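Local structure of RND efflux system, outer membrane lipoprotein, NodT family (Burkholderia mallei, 6U94) at residues R376-Y388 with A443-L455. The protein is an outer membrane factor lipoprotein that probably forms the exit duct of a tripartite RND efflux pump. Residues are numbered along the deposited sequence; the frame is centred on the assembly and turned at random.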
loop_
_atom_site.group_PDB
_atom_site.type_symbol
_atom_site.label_atom_id
_atom_site.label_comp_id
_atom_site.label_asym_id
_atom_site.label_seq_id
_atom_site.Cartn_x
_atom_site.Cartn_y
_atom_site.Cartn_z
ATOM N N ARG A 376 14.356 9.246 -0.090
ATOM C CA ARG A 376 14.073 8.638 1.204
ATOM C C ARG A 376 12.725 7.932 1.195
ATOM O O ARG A 376 12.585 6.832 1.740
ATOM C CB ARG A 376 14.119 9.702 2.302
ATOM C CG ARG A 376 13.905 9.156 3.713
ATOM C CD ARG A 376 14.059 10.256 4.755
ATOM N NE ARG A 376 15.366 10.905 4.676
ATOM C CZ ARG A 376 16.468 10.433 5.253
ATOM N NH1 ARG A 376 16.423 9.303 5.950
ATOM N NH2 ARG A 376 17.616 11.086 5.133
ATOM N N GLU A 377 11.723 8.548 0.564
ATOM C CA GLU A 377 10.408 7.924 0.461
ATOM C C GLU A 377 10.472 6.624 -0.331
ATOM O O GLU A 377 9.779 5.653 -0.005
ATOM C CB GLU A 377 9.434 8.901 -0.189
ATOM C CG GLU A 377 8.008 8.429 -0.276
ATOM C CD GLU A 377 7.082 9.521 -0.784
ATOM O OE1 GLU A 377 7.322 10.058 -1.890
ATOM O OE2 GLU A 377 6.128 9.860 -0.062
ATOM N N VAL A 378 11.291 6.590 -1.383
ATOM C CA VAL A 378 11.413 5.378 -2.184
ATOM C C VAL A 378 12.100 4.278 -1.382
ATOM O O VAL A 378 11.664 3.120 -1.389
ATOM C CB VAL A 378 12.161 5.681 -3.494
ATOM C CG1 VAL A 378 12.622 4.386 -4.154
ATOM C CG2 VAL A 378 11.265 6.481 -4.438
ATOM N N ALA A 379 13.181 4.621 -0.674
ATOM C CA ALA A 379 13.878 3.633 0.142
ATOM C C ALA A 379 12.984 3.115 1.263
ATOM O O ALA A 379 13.028 1.927 1.602
ATOM C CB ALA A 379 15.162 4.236 0.711
ATOM N N ASP A 380 12.158 3.993 1.841
ATOM C CA ASP A 380 11.306 3.589 2.955
ATOM C C ASP A 380 10.244 2.590 2.512
ATOM O O ASP A 380 9.938 1.639 3.242
ATOM C CB ASP A 380 10.658 4.819 3.593
ATOM C CG ASP A 380 11.619 5.591 4.477
ATOM O OD1 ASP A 380 12.806 5.207 4.549
ATOM O OD2 ASP A 380 11.187 6.580 5.105
ATOM N N ASN A 381 9.666 2.785 1.326
ATOM C CA ASN A 381 8.642 1.857 0.863
ATOM C C ASN A 381 9.242 0.526 0.431
ATOM O O ASN A 381 8.574 -0.510 0.524
ATOM C CB ASN A 381 7.839 2.476 -0.279
ATOM C CG ASN A 381 6.776 3.440 0.214
ATOM O OD1 ASN A 381 5.711 3.027 0.668
ATOM N ND2 ASN A 381 7.059 4.736 0.116
ATOM N N LEU A 382 10.486 0.532 -0.051
ATOM C CA LEU A 382 11.157 -0.721 -0.375
ATOM C C LEU A 382 11.467 -1.514 0.888
ATOM O O LEU A 382 11.312 -2.741 0.913
ATOM C CB LEU A 382 12.437 -0.441 -1.161
ATOM C CG LEU A 382 12.297 -0.038 -2.629
ATOM C CD1 LEU A 382 13.544 0.711 -3.072
ATOM C CD2 LEU A 382 12.085 -1.272 -3.492
ATOM N N ALA A 383 11.908 -0.829 1.948
ATOM C CA ALA A 383 12.154 -1.507 3.215
ATOM C C ALA A 383 10.851 -1.980 3.840
ATOM O O ALA A 383 10.784 -3.090 4.381
ATOM C CB ALA A 383 12.903 -0.583 4.173
ATOM N N ALA A 384 9.804 -1.154 3.771
ATOM C CA ALA A 384 8.499 -1.557 4.281
ATOM C C ALA A 384 8.031 -2.849 3.625
ATOM O O ALA A 384 7.528 -3.754 4.300
ATOM C CB ALA A 384 7.478 -0.445 4.054
ATOM N N ARG A 385 8.195 -2.952 2.304
ATOM C CA ARG A 385 7.797 -4.173 1.615
ATOM C C ARG A 385 8.622 -5.362 2.081
ATOM O O ARG A 385 8.081 -6.453 2.296
ATOM C CB ARG A 385 7.933 -4.011 0.105
ATOM C CG ARG A 385 7.252 -5.140 -0.646
ATOM C CD ARG A 385 7.969 -5.511 -1.921
ATOM N NE ARG A 385 7.388 -6.718 -2.498
ATOM C CZ ARG A 385 7.573 -7.113 -3.752
ATOM N NH1 ARG A 385 8.322 -6.390 -4.575
ATOM N NH2 ARG A 385 7.003 -8.229 -4.184
ATOM N N ALA A 386 9.939 -5.175 2.223
ATOM C CA ALA A 386 10.797 -6.258 2.688
ATOM C C ALA A 386 10.393 -6.727 4.078
ATOM O O ALA A 386 10.493 -7.920 4.386
ATOM C CB ALA A 386 12.260 -5.808 2.676
ATOM N N THR A 387 9.929 -5.807 4.927
ATOM C CA THR A 387 9.426 -6.194 6.241
ATOM C C THR A 387 8.158 -7.033 6.121
ATOM O O THR A 387 8.015 -8.056 6.803
ATOM C CB THR A 387 9.163 -4.949 7.090
ATOM O OG1 THR A 387 10.406 -4.300 7.379
ATOM C CG2 THR A 387 8.476 -5.325 8.395
ATOM N N TYR A 388 7.238 -6.626 5.244
ATOM C CA TYR A 388 5.979 -7.350 5.105
ATOM C C TYR A 388 6.194 -8.745 4.527
ATOM O O TYR A 388 5.529 -9.699 4.943
ATOM C CB TYR A 388 5.010 -6.552 4.238
ATOM C CG TYR A 388 4.503 -5.293 4.901
ATOM C CD1 TYR A 388 4.114 -5.299 6.235
ATOM C CD2 TYR A 388 4.426 -4.097 4.201
ATOM C CE1 TYR A 388 3.652 -4.148 6.850
ATOM C CE2 TYR A 388 3.965 -2.940 4.809
ATOM C CZ TYR A 388 3.579 -2.970 6.130
ATOM O OH TYR A 388 3.121 -1.822 6.737
ATOM N N ALA A 443 -0.796 -6.073 2.868
ATOM C CA ALA A 443 0.127 -4.978 3.138
ATOM C C ALA A 443 1.299 -4.997 2.167
ATOM O O ALA A 443 1.758 -3.939 1.715
ATOM C CB ALA A 443 0.618 -5.051 4.583
ATOM N N GLY A 444 1.799 -6.190 1.834
ATOM C CA GLY A 444 2.851 -6.285 0.836
ATOM C C GLY A 444 2.409 -5.773 -0.522
ATOM O O GLY A 444 3.157 -5.068 -1.206
ATOM N N LEU A 445 1.185 -6.116 -0.929
ATOM C CA LEU A 445 0.648 -5.593 -2.180
ATOM C C LEU A 445 0.445 -4.087 -2.095
ATOM O O LEU A 445 0.830 -3.343 -3.005
ATOM C CB LEU A 445 -0.667 -6.295 -2.518
ATOM C CG LEU A 445 -0.591 -7.812 -2.692
ATOM C CD1 LEU A 445 -1.968 -8.390 -2.970
ATOM C CD2 LEU A 445 0.382 -8.166 -3.806
ATOM N N THR A 446 -0.155 -3.622 -0.994
ATOM C CA THR A 446 -0.391 -2.195 -0.808
ATOM C C THR A 446 0.904 -1.398 -0.911
ATOM O O THR A 446 0.934 -0.326 -1.527
ATOM C CB THR A 446 -1.064 -1.950 0.544
ATOM O OG1 THR A 446 -2.390 -2.490 0.524
ATOM C CG2 THR A 446 -1.132 -0.456 0.861
ATOM N N SER A 447 1.986 -1.910 -0.323
ATOM C CA SER A 447 3.247 -1.180 -0.352
ATOM C C SER A 447 3.856 -1.157 -1.749
ATOM O O SER A 447 4.624 -0.243 -2.067
ATOM C CB SER A 447 4.233 -1.782 0.646
ATOM O OG SER A 447 5.070 -2.725 0.011
ATOM N N ARG A 448 3.546 -2.150 -2.586
ATOM C CA ARG A 448 3.983 -2.098 -3.978
ATOM C C ARG A 448 3.207 -1.035 -4.744
ATOM O O ARG A 448 3.762 -0.353 -5.614
ATOM C CB ARG A 448 3.817 -3.468 -4.633
ATOM C CG ARG A 448 4.676 -4.555 -3.994
ATOM C CD ARG A 448 4.140 -5.947 -4.269
ATOM N NE ARG A 448 4.261 -6.329 -5.673
ATOM C CZ ARG A 448 4.170 -7.582 -6.108
ATOM N NH1 ARG A 448 3.962 -8.570 -5.246
ATOM N NH2 ARG A 448 4.292 -7.851 -7.401
ATOM N N VAL A 449 1.917 -0.885 -4.432
ATOM C CA VAL A 449 1.115 0.181 -5.019
ATOM C C VAL A 449 1.669 1.541 -4.618
ATOM O O VAL A 449 1.772 2.455 -5.447
ATOM C CB VAL A 449 -0.358 0.021 -4.603
ATOM C CG1 VAL A 449 -1.145 1.293 -4.907
ATOM C CG2 VAL A 449 -0.975 -1.175 -5.312
ATOM N N THR A 450 2.051 1.693 -3.348
ATOM C CA THR A 450 2.605 2.962 -2.889
ATOM C C THR A 450 3.953 3.249 -3.541
ATOM O O THR A 450 4.260 4.402 -3.865
ATOM C CB THR A 450 2.737 2.959 -1.368
ATOM O OG1 THR A 450 1.490 2.564 -0.786
ATOM C CG2 THR A 450 3.103 4.347 -0.865
ATOM N N LEU A 451 4.770 2.213 -3.746
ATOM C CA LEU A 451 6.034 2.409 -4.444
ATOM C C LEU A 451 5.816 2.790 -5.904
ATOM O O LEU A 451 6.611 3.551 -6.471
ATOM C CB LEU A 451 6.891 1.150 -4.341
ATOM C CG LEU A 451 8.271 1.211 -5.003
ATOM C CD1 LEU A 451 9.102 2.360 -4.441
ATOM C CD2 LEU A 451 8.995 -0.116 -4.843
ATOM N N TYR A 452 4.752 2.276 -6.531
ATOM C CA TYR A 452 4.404 2.724 -7.875
ATOM C C TYR A 452 4.192 4.234 -7.919
ATOM O O TYR A 452 4.522 4.879 -8.921
ATOM C CB TYR A 452 3.147 2.001 -8.366
ATOM C CG TYR A 452 2.478 2.689 -9.539
ATOM C CD1 TYR A 452 1.445 3.598 -9.342
ATOM C CD2 TYR A 452 2.883 2.433 -10.843
ATOM C CE1 TYR A 452 0.837 4.237 -10.414
ATOM C CE2 TYR A 452 2.281 3.061 -11.917
ATOM C CZ TYR A 452 1.259 3.963 -11.698
ATOM O OH TYR A 452 0.652 4.591 -12.762
ATOM N N LYS A 453 3.635 4.809 -6.851
ATOM C CA LYS A 453 3.413 6.249 -6.795
ATOM C C LYS A 453 4.705 7.008 -6.516
ATOM O O LYS A 453 5.017 7.990 -7.201
ATOM C CB LYS A 453 2.371 6.572 -5.726
ATOM C CG LYS A 453 1.010 5.977 -6.003
ATOM C CD LYS A 453 -0.049 6.670 -5.171
ATOM C CE LYS A 453 -0.076 6.135 -3.748
ATOM N NZ LYS A 453 -1.191 6.742 -2.965
ATOM N N ALA A 454 5.472 6.564 -5.515
ATOM C CA ALA A 454 6.688 7.269 -5.123
ATOM C C ALA A 454 7.712 7.337 -6.249
ATOM O O ALA A 454 8.582 8.214 -6.225
ATOM C CB ALA A 454 7.308 6.604 -3.889
ATOM N N LEU A 455 7.636 6.431 -7.225
ATOM C CA LEU A 455 8.507 6.487 -8.392
ATOM C C LEU A 455 8.070 7.538 -9.399
ATOM O O LEU A 455 8.797 7.785 -10.367
ATOM C CB LEU A 455 8.557 5.125 -9.091
ATOM C CG LEU A 455 9.178 3.931 -8.367
ATOM C CD1 LEU A 455 9.002 2.671 -9.207
ATOM C CD2 LEU A 455 10.648 4.175 -8.074
#
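R385 reaches over from helix 362-415 to cross R448 of helix 421-454 obliquely. Its CB sits 3.1 Å from S447 OG, and CG stays beside the same hydroxyl, which itself bonds back to G444 O. With CG anti to the backbone N (chi1 -168°) and a bend at chi2, the chain then passes over R448: CD and NE lie near the R448 CG methylene, and CZ rests 3.7 Å from R448 CD. At the tip the guanidiniums stack, NH2 lying over one face of the R448 group, offset toward its rim, with the two planes 28° apart. R385 NH2 and R448 NH1 are both donors and do not bond; the charge of R385 is instead met by salt bridges to E269 and E389, which probably ease the like-charge stacking.

One turn on, Y388 lays its ring flat on A443, whose CB stands 3.7 Å from the ring centroid and almost on its normal, a CH-pi contact. S447 CB comes to the edge of that ring.

Toward the other end, N381 crosses T450 at about a right angle. Its ND2 bonds back to E377 O at 2.9 Å, which ties down the amide and leaves OD1 against T450 CG2. L451 then splits its methyls between two partners: CD2 meets L382 CD2 at 3.6 Å, while CD1 faces V378 CG1. V378 CG2 touches both A454 O and A454 CB, and that CB also lies 4.0 Å from E377 OE1, which forms a salt bridge with R282.

No hydrogen bond links the segments; side chains join them, meeting one another and backbone atoms. Segments 376-388 and 443-454 run nearly antiparallel, at 166°, their axes coming within 8.8 Å. They belong to a helical hairpin, consistent with the alpha-helical barrel that TolC-like factors build as trimers.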